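Local coordinates for protein putative dienelactone hydrolase (Klebsiella pneumoniae subsp. pneumoniae MGH 78578, PDB 3F67) that probably hydrolyses carboxylic ester or lactone bonds, with an alpha/beta-hydrolase fold, at residues I36-I41 / L117-F122; I128-A133 / A142-G147. One frame throughout, in Å; residues are numbered along the deposited sequence.

Contact 1. Residues I36-I41 / L117-F122; sequences IVVQEI and LLITGF
V38 and I119 meet on one face of a parallel strand pair, V38 CG2 lying 3.7 Å from I119 CD1. The methyl is brought there by the V38 torsion (chi1 -167°), which sets CG1 anti to the backbone N and turns CG2 back beside it. I36 continues this apolar row: its CB packs on I119 CG1, and its CD1 comes within 3.9 Å of L117 CD1, the two side chains passing at a slant. G121 faces V38 here without a side chain, and their CA atoms are 4.2 Å apart. On the other face, V37 CG1 sits at the edge of the F122 ring, near its plane, 4.3 Å from CE2.

The backbones confirm the parallel pairing. I36 N binds L118 O, T120 N binds I36 O at 2.9 Å, V38 N binds T120 O at 2.8 Å, and F122 N reaches V38 O over a longer 3.2 Å. After V38, residues 39-41 leave the strand as loop. E40 CG still rests 3.8 Å from F122 CB, while its carboxylate, turned 82° from the ring, makes a salt bridge with R219. Q39 NE2 donates to the carbonyl O of the next residue, E40.

These are two central strands of the alpha/beta-hydrolase sheet, and strand 116-122 runs into the probable nucleophile elbow, whose first glycine is G121 and whose likely nucleophile is C123. Helix 93-108 covers the I36 and I119 face through L100, helix 46-57 covers V37, and strands 61-65 and 141-145 flank the pair.

Contact 2. Residues I128-A133 / A142-G147; sequences ITWLYA and AVAWYG
T129 lies against A142 and A144 where helix 124-133 packs on strand 141-145, the helix and second strand of a right-handed beta-alpha-beta crossover in the alpha/beta-hydrolase fold. The local axes come within 7.7 Å and run at 153°, nearly antiparallel, as expected when a helix returns the chain to start the next parallel strand. No hydrogen bond joins the two segments; the contact is made by methyls and one indole.

T129 is the first residue to touch. Its chi1 of -69° places OG1 beside the backbone N and CG2 anti to it, and CG2 drops between the two alanines, 3.7 Å from A142 CB and 3.9 Å from A144 CB, and also 3.6 Å from V143 O. The other branch, OG1, bonds to G125 O one helical turn back, so the methyl is given to the strand and the oxygen to the helix.

W130 follows; its CB points past the strand rather than at it, but the indole swings over A144. W130 NE1 is hydrogen-bonded to Y176 OH, which would hold the ring's rotation. One turn on from T129, A133 brings its CB 4.2 Å from A142 CB, and its backbone N bonds to T129 O within the helix.

The small A142 and A144 are consistent with the close approach of the axes. A144 CB also makes a CH-pi contact, sitting over one face of the W130 five-membered ring, 3.9 Å from the centroid and 29° off the normal.

In the fold
Contact 1 closes at F122 before contact 2 opens at I128, and helix 124-133 follows strand 116-122 directly in the chain. The centres lie about 7 Å apart, and strands 32-38, 116-122 and 141-145 are successive neighbours in one mixed sheet. Contact 1 pairs strands within the sheet, whereas contact 2 lays a helix on it. They touch directly: T120 OG1 is 2.8 Å from V143 O and G121 O is 2.9 Å from W145 N, both probable hydrogen bonds. The probable nucleophile elbow starts at G121 in contact 1 and continues through C123 and G125 into the helix of contact 2, consistent with a Cys-His-Asp triad completed by H212 and D180.

Contact 1. Residues I36-I41 / L117-F122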
ATOM      1  N   ILE A  36      -1.345  -7.579  -0.979  1.00 12.72           N
ATOM      2  CA  ILE A  36      -2.192  -6.749  -0.079  1.00 14.66           C
ATOM      3  C   ILE A  36      -2.179  -5.332  -0.675  1.00 14.93           C
ATOM      4  O   ILE A  36      -1.113  -4.835  -1.048  1.00 14.63           O
ATOM      5  CB  ILE A  36      -1.598  -6.746   1.279  1.00 14.97           C
ATOM      6  CG1 ILE A  36      -1.632  -8.185   1.884  1.00 16.48           C
ATOM      7  CG2 ILE A  36      -2.365  -5.760   2.210  1.00 18.63           C
ATOM      8  CD1 ILE A  36      -0.995  -8.220   3.282  1.00 19.07           C
ATOM      9  N   VAL A  37      -3.349  -4.708  -0.800  1.00 13.92           N
ATOM     10  CA  VAL A  37      -3.454  -3.395  -1.441  1.00 13.41           C
ATOM     11  C   VAL A  37      -3.851  -2.415  -0.333  1.00 14.74           C
ATOM     12  O   VAL A  37      -4.925  -2.584   0.299  1.00 14.75           O
ATOM     13  CB  VAL A  37      -4.552  -3.402  -2.521  1.00 14.91           C
ATOM     14  CG1 VAL A  37      -4.712  -1.984  -3.102  1.00 13.30           C
ATOM     15  CG2 VAL A  37      -4.153  -4.374  -3.676  1.00 13.01           C
ATOM     16  N   VAL A  38      -3.009  -1.405  -0.083  1.00 13.44           N
ATOM     17  CA  VAL A  38      -3.305  -0.477   1.029  1.00 12.92           C
ATOM     18  C   VAL A  38      -3.896   0.826   0.513  1.00 14.13           C
ATOM     19  O   VAL A  38      -3.277   1.536  -0.306  1.00 13.26           O
ATOM     20  CB  VAL A  38      -2.071  -0.130   1.877  1.00 12.60           C
ATOM     21  CG1 VAL A  38      -2.502   0.571   3.223  1.00 13.05           C
ATOM     22  CG2 VAL A  38      -1.229  -1.364   2.187  1.00 13.71           C
ATOM     23  N   GLN A  39      -5.108   1.120   1.004  1.00 13.38           N
ATOM     24  CA  GLN A  39      -5.902   2.313   0.638  1.00 13.39           C
ATOM     25  C   GLN A  39      -5.181   3.663   0.822  1.00 14.40           C
ATOM     26  O   GLN A  39      -4.176   3.754   1.557  1.00 14.86           O
ATOM     27  CB  GLN A  39      -7.097   2.307   1.605  1.00 13.62           C
ATOM     28  CG  GLN A  39      -6.616   2.352   3.054  1.00 15.12           C
ATOM     29  CD  GLN A  39      -7.783   2.511   4.030  1.00 18.36           C
ATOM     30  OE1 GLN A  39      -8.447   1.530   4.350  1.00 17.79           O
ATOM     31  NE2 GLN A  39      -8.059   3.747   4.453  1.00 17.83           N
ATOM     32  N   GLU A  40      -5.709   4.703   0.150  1.00 14.22           N
ATOM     33  CA  GLU A  40      -5.447   6.091   0.526  1.00 14.78           C
ATOM     34  C   GLU A  40      -6.323   6.426   1.755  1.00 14.28           C
ATOM     35  O   GLU A  40      -6.926   5.509   2.370  1.00 14.55           O
ATOM     36  CB  GLU A  40      -5.789   7.002  -0.644  1.00 14.97           C
ATOM     37  CG  GLU A  40      -5.138   6.526  -1.990  1.00 15.99           C
ATOM     38  CD  GLU A  40      -5.470   7.470  -3.152  1.00 20.93           C
ATOM     39  OE1 GLU A  40      -6.612   7.430  -3.663  1.00 21.62           O
ATOM     40  OE2 GLU A  40      -4.570   8.212  -3.613  1.00 23.39           O
ATOM     41  N   ILE A  41      -6.410   7.711   2.126  1.00 13.73           N
ATOM     42  CA  ILE A  41      -7.255   8.087   3.274  1.00 13.14           C
ATOM     43  C   ILE A  41      -8.772   7.911   3.012  1.00 13.77           C
ATOM     44  O   ILE A  41      -9.588   8.073   3.925  1.00 13.62           O
ATOM     45  CB  ILE A  41      -7.000   9.534   3.719  1.00 14.61           C
ATOM     46  CG1 ILE A  41      -7.262  10.526   2.586  1.00 14.59           C
ATOM     47  CG2 ILE A  41      -5.553   9.629   4.244  1.00 14.15           C
ATOM     48  CD1 ILE A  41      -7.160  11.976   2.992  1.00 16.49           C
ATOM     49  N   LEU A 117       4.121 -13.473  -0.442  1.00 14.22           N
ATOM     50  CA  LEU A 117       3.409 -12.278   0.037  1.00 13.57           C
ATOM     51  C   LEU A 117       4.030 -11.004  -0.479  1.00 13.65           C
ATOM     52  O   LEU A 117       5.233 -10.776  -0.321  1.00 14.44           O
ATOM     53  CB  LEU A 117       3.424 -12.226   1.577  1.00 13.30           C
ATOM     54  CG  LEU A 117       2.566 -11.146   2.258  1.00 14.33           C
ATOM     55  CD1 LEU A 117       1.036 -11.340   2.076  1.00 15.80           C
ATOM     56  CD2 LEU A 117       2.954 -11.064   3.789  1.00 13.90           C
ATOM     57  N   LEU A 118       3.168 -10.151  -1.023  1.00 12.95           N
ATOM     58  CA  LEU A 118       3.590  -8.869  -1.665  1.00 12.78           C
ATOM     59  C   LEU A 118       2.664  -7.768  -1.145  1.00 13.70           C
ATOM     60  O   LEU A 118       1.548  -8.054  -0.666  1.00 14.52           O
ATOM     61  CB  LEU A 118       3.441  -8.991  -3.176  1.00 12.06           C
ATOM     62  CG  LEU A 118       4.206 -10.136  -3.830  1.00 13.99           C
ATOM     63  CD1 LEU A 118       3.698 -10.354  -5.251  1.00 14.58           C
ATOM     64  CD2 LEU A 118       5.714  -9.867  -3.804  1.00 14.56           C
ATOM     65  N   ILE A 119       3.070  -6.495  -1.264  1.00 13.78           N
ATOM     66  CA  ILE A 119       2.171  -5.431  -0.853  1.00 13.13           C
ATOM     67  C   ILE A 119       2.395  -4.203  -1.731  1.00 13.76           C
ATOM     68  O   ILE A 119       3.530  -3.911  -2.146  1.00 13.06           O
ATOM     69  CB  ILE A 119       2.387  -5.085   0.642  1.00 14.09           C
ATOM     70  CG1 ILE A 119       1.371  -4.064   1.134  1.00 14.30           C
ATOM     71  CG2 ILE A 119       3.859  -4.643   0.924  1.00 13.98           C
ATOM     72  CD1 ILE A 119       1.417  -3.908   2.736  1.00 15.17           C
ATOM     73  N   THR A 120       1.317  -3.493  -2.020  1.00 13.87           N
ATOM     74  CA  THR A 120       1.436  -2.182  -2.662  1.00 14.02           C
ATOM     75  C   THR A 120       0.443  -1.228  -1.998  1.00 14.30           C
ATOM     76  O   THR A 120      -0.608  -1.652  -1.494  1.00 16.27           O
ATOM     77  CB  THR A 120       1.216  -2.281  -4.196  1.00 15.01           C
ATOM     78  OG1 THR A 120       1.641  -1.055  -4.810  1.00 13.63           O
ATOM     79  CG2 THR A 120      -0.270  -2.584  -4.577  1.00 15.66           C
ATOM     80  N   GLY A 121       0.759   0.049  -2.005  1.00 14.48           N
ATOM     81  CA  GLY A 121      -0.141   0.988  -1.313  1.00 14.45           C
ATOM     82  C   GLY A 121       0.059   2.388  -1.846  1.00 14.76           C
ATOM     83  O   GLY A 121       1.110   2.693  -2.402  1.00 14.26           O
ATOM     84  N   PHE A 122      -0.959   3.237  -1.657  1.00 14.38           N
ATOM     85  CA  PHE A 122      -1.006   4.539  -2.333  1.00 13.81           C
ATOM     86  C   PHE A 122      -1.213   5.635  -1.314  1.00 14.96           C
ATOM     87  O   PHE A 122      -2.080   5.512  -0.471  1.00 16.47           O
ATOM     88  CB  PHE A 122      -2.186   4.557  -3.342  1.00 14.22           C
ATOM     89  CG  PHE A 122      -2.072   3.466  -4.362  1.00 15.24           C
ATOM     90  CD1 PHE A 122      -1.440   3.710  -5.580  1.00 15.43           C
ATOM     91  CD2 PHE A 122      -2.550   2.180  -4.058  1.00 17.13           C
ATOM     92  CE1 PHE A 122      -1.278   2.635  -6.546  1.00 16.20           C
ATOM     93  CE2 PHE A 122      -2.364   1.117  -4.961  1.00 16.68           C
ATOM     94  CZ  PHE A 122      -1.739   1.355  -6.198  1.00 14.22           C
TER

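Contact 2. Residues I128-A133 / A142-G147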
ATOM      1  N   ILE A 128       2.486   3.455   4.729  1.00 14.55           N
ATOM      2  CA  ILE A 128       2.257   2.178   5.437  1.00 14.36           C
ATOM      3  C   ILE A 128       3.036   1.042   4.763  1.00 14.84           C
ATOM      4  O   ILE A 128       3.604   0.184   5.450  1.00 14.87           O
ATOM      5  CB  ILE A 128       0.725   1.886   5.493  1.00 14.21           C
ATOM      6  CG1 ILE A 128      -0.006   2.919   6.385  1.00 14.07           C
ATOM      7  CG2 ILE A 128       0.452   0.432   5.949  1.00 13.74           C
ATOM      8  CD1 ILE A 128       0.469   2.950   7.843  1.00 12.90           C
ATOM      9  N   THR A 129       3.075   1.071   3.439  1.00 14.41           N
ATOM     10  CA  THR A 129       3.831   0.092   2.670  1.00 14.31           C
ATOM     11  C   THR A 129       5.305   0.030   3.120  1.00 14.71           C
ATOM     12  O   THR A 129       5.825  -1.052   3.354  1.00 13.58           O
ATOM     13  CB  THR A 129       3.671   0.338   1.143  1.00 14.19           C
ATOM     14  OG1 THR A 129       2.317   0.024   0.794  1.00 18.44           O
ATOM     15  CG2 THR A 129       4.542  -0.662   0.327  1.00 13.95           C
ATOM     16  N   TRP A 130       5.977   1.187   3.214  1.00 14.45           N
ATOM     17  CA  TRP A 130       7.347   1.190   3.721  1.00 14.86           C
ATOM     18  C   TRP A 130       7.428   0.592   5.115  1.00 14.97           C
ATOM     19  O   TRP A 130       8.318  -0.218   5.409  1.00 14.61           O
ATOM     20  CB  TRP A 130       7.874   2.637   3.797  1.00 13.98           C
ATOM     21  CG  TRP A 130       8.222   3.275   2.469  1.00 13.27           C
ATOM     22  CD1 TRP A 130       7.502   4.243   1.788  1.00 12.85           C
ATOM     23  CD2 TRP A 130       9.418   3.047   1.700  1.00 13.15           C
ATOM     24  NE1 TRP A 130       8.190   4.622   0.634  1.00 13.78           N
ATOM     25  CE2 TRP A 130       9.356   3.894   0.562  1.00 14.20           C
ATOM     26  CE3 TRP A 130      10.532   2.179   1.858  1.00 13.81           C
ATOM     27  CZ2 TRP A 130      10.361   3.921  -0.414  1.00 15.58           C
ATOM     28  CZ3 TRP A 130      11.551   2.203   0.883  1.00 14.34           C
ATOM     29  CH2 TRP A 130      11.458   3.077  -0.242  1.00 16.34           C
ATOM     30  N   LEU A 131       6.542   1.047   5.997  1.00 14.42           N
ATOM     31  CA  LEU A 131       6.560   0.536   7.373  1.00 14.09           C
ATOM     32  C   LEU A 131       6.400  -0.989   7.416  1.00 14.70           C
ATOM     33  O   LEU A 131       7.062  -1.676   8.231  1.00 14.80           O
ATOM     34  CB  LEU A 131       5.485   1.196   8.241  1.00 15.25           C
ATOM     35  CG  LEU A 131       5.560   2.731   8.403  1.00 17.11           C
ATOM     36  CD1 LEU A 131       4.498   3.232   9.423  1.00 19.63           C
ATOM     37  CD2 LEU A 131       6.918   3.241   8.724  1.00 22.72           C
ATOM     38  N   TYR A 132       5.449  -1.512   6.620  1.00 13.81           N
ATOM     39  CA  TYR A 132       5.172  -2.951   6.639  1.00 14.23           C
ATOM     40  C   TYR A 132       6.380  -3.758   6.148  1.00 14.36           C
ATOM     41  O   TYR A 132       6.664  -4.873   6.669  1.00 15.28           O
ATOM     42  CB  TYR A 132       3.925  -3.288   5.774  1.00 13.39           C
ATOM     43  CG  TYR A 132       3.389  -4.655   6.128  1.00 13.18           C
ATOM     44  CD1 TYR A 132       2.875  -4.910   7.399  1.00 14.50           C
ATOM     45  CD2 TYR A 132       3.460  -5.692   5.205  1.00 14.17           C
ATOM     46  CE1 TYR A 132       2.433  -6.168   7.753  1.00 13.90           C
ATOM     47  CE2 TYR A 132       2.999  -6.987   5.540  1.00 15.23           C
ATOM     48  CZ  TYR A 132       2.484  -7.198   6.808  1.00 16.59           C
ATOM     49  OH  TYR A 132       2.037  -8.446   7.172  1.00 18.02           O
ATOM     50  N   ALA A 133       7.123  -3.194   5.187  1.00 13.76           N
ATOM     51  CA  ALA A 133       8.333  -3.847   4.711  1.00 15.00           C
ATOM     52  C   ALA A 133       9.422  -3.971   5.796  1.00 16.09           C
ATOM     53  O   ALA A 133      10.252  -4.871   5.713  1.00 16.68           O
ATOM     54  CB  ALA A 133       8.905  -3.134   3.427  1.00 15.48           C
ATOM     55  N   ALA A 142       7.732  -5.060  -2.000  1.00 13.77           N
ATOM     56  CA  ALA A 142       6.764  -3.981  -1.717  1.00 13.52           C
ATOM     57  C   ALA A 142       6.925  -2.879  -2.756  1.00 13.69           C
ATOM     58  O   ALA A 142       8.036  -2.613  -3.230  1.00 13.85           O
ATOM     59  CB  ALA A 142       6.996  -3.370  -0.302  1.00 12.99           C
ATOM     60  N   VAL A 143       5.805  -2.274  -3.130  1.00 13.49           N
ATOM     61  CA  VAL A 143       5.788  -1.101  -4.034  1.00 14.86           C
ATOM     62  C   VAL A 143       4.968   0.005  -3.378  1.00 13.64           C
ATOM     63  O   VAL A 143       3.746  -0.147  -3.185  1.00 14.46           O
ATOM     64  CB  VAL A 143       5.227  -1.458  -5.448  1.00 14.26           C
ATOM     65  CG1 VAL A 143       5.204  -0.181  -6.370  1.00 15.21           C
ATOM     66  CG2 VAL A 143       6.163  -2.564  -6.086  1.00 15.63           C
ATOM     67  N   ALA A 144       5.644   1.123  -3.053  1.00 13.71           N
ATOM     68  CA  ALA A 144       5.002   2.234  -2.305  1.00 13.22           C
ATOM     69  C   ALA A 144       4.798   3.365  -3.308  1.00 13.78           C
ATOM     70  O   ALA A 144       5.769   3.825  -3.954  1.00 14.89           O
ATOM     71  CB  ALA A 144       5.929   2.674  -1.194  1.00 13.12           C
ATOM     72  N   TRP A 145       3.554   3.823  -3.456  1.00 13.54           N
ATOM     73  CA  TRP A 145       3.291   4.951  -4.341  1.00 13.74           C
ATOM     74  C   TRP A 145       3.085   6.213  -3.515  1.00 14.12           C
ATOM     75  O   TRP A 145       2.163   6.280  -2.722  1.00 14.63           O
ATOM     76  CB  TRP A 145       2.035   4.738  -5.147  1.00 13.93           C
ATOM     77  CG  TRP A 145       1.985   3.472  -5.997  1.00 13.61           C
ATOM     78  CD1 TRP A 145       1.932   2.160  -5.543  1.00 12.23           C
ATOM     79  CD2 TRP A 145       1.855   3.413  -7.441  1.00 12.78           C
ATOM     80  NE1 TRP A 145       1.808   1.303  -6.639  1.00 13.59           N
ATOM     81  CE2 TRP A 145       1.730   2.046  -7.794  1.00 14.32           C
ATOM     82  CE3 TRP A 145       1.834   4.394  -8.459  1.00 14.28           C
ATOM     83  CZ2 TRP A 145       1.603   1.609  -9.170  1.00 14.73           C
ATOM     84  CZ3 TRP A 145       1.641   4.000  -9.815  1.00 13.00           C
ATOM     85  CH2 TRP A 145       1.540   2.606 -10.148  1.00 15.19           C
ATOM     86  N   TYR A 146       3.958   7.190  -3.750  1.00 13.74           N
ATOM     87  CA  TYR A 146       3.911   8.545  -3.144  1.00 15.38           C
ATOM     88  C   TYR A 146       3.423   8.523  -1.697  1.00 15.87           C
ATOM     89  O   TYR A 146       2.404   9.162  -1.351  1.00 16.56           O
ATOM     90  CB  TYR A 146       3.078   9.497  -4.020  1.00 14.68           C
ATOM     91  CG  TYR A 146       1.938   8.876  -4.813  1.00 15.15           C
ATOM     92  CD1 TYR A 146       0.672   8.690  -4.238  1.00 15.01           C
ATOM     93  CD2 TYR A 146       2.104   8.550  -6.156  1.00 15.72           C
ATOM     94  CE1 TYR A 146      -0.385   8.149  -4.966  1.00 16.01           C
ATOM     95  CE2 TYR A 146       1.034   8.029  -6.907  1.00 15.61           C
ATOM     96  CZ  TYR A 146      -0.173   7.821  -6.313  1.00 15.15           C
ATOM     97  OH  TYR A 146      -1.212   7.318  -7.035  1.00 17.39           O
ATOM     98  N   GLY A 147       4.166   7.788  -0.862  1.00 15.58           N
ATOM     99  CA  GLY A 147       3.966   7.742   0.590  1.00 15.66           C
ATOM    100  C   GLY A 147       4.924   8.723   1.275  1.00 16.00           C
ATOM    101  O   GLY A 147       6.129   8.743   0.969  1.00 15.27           O
TER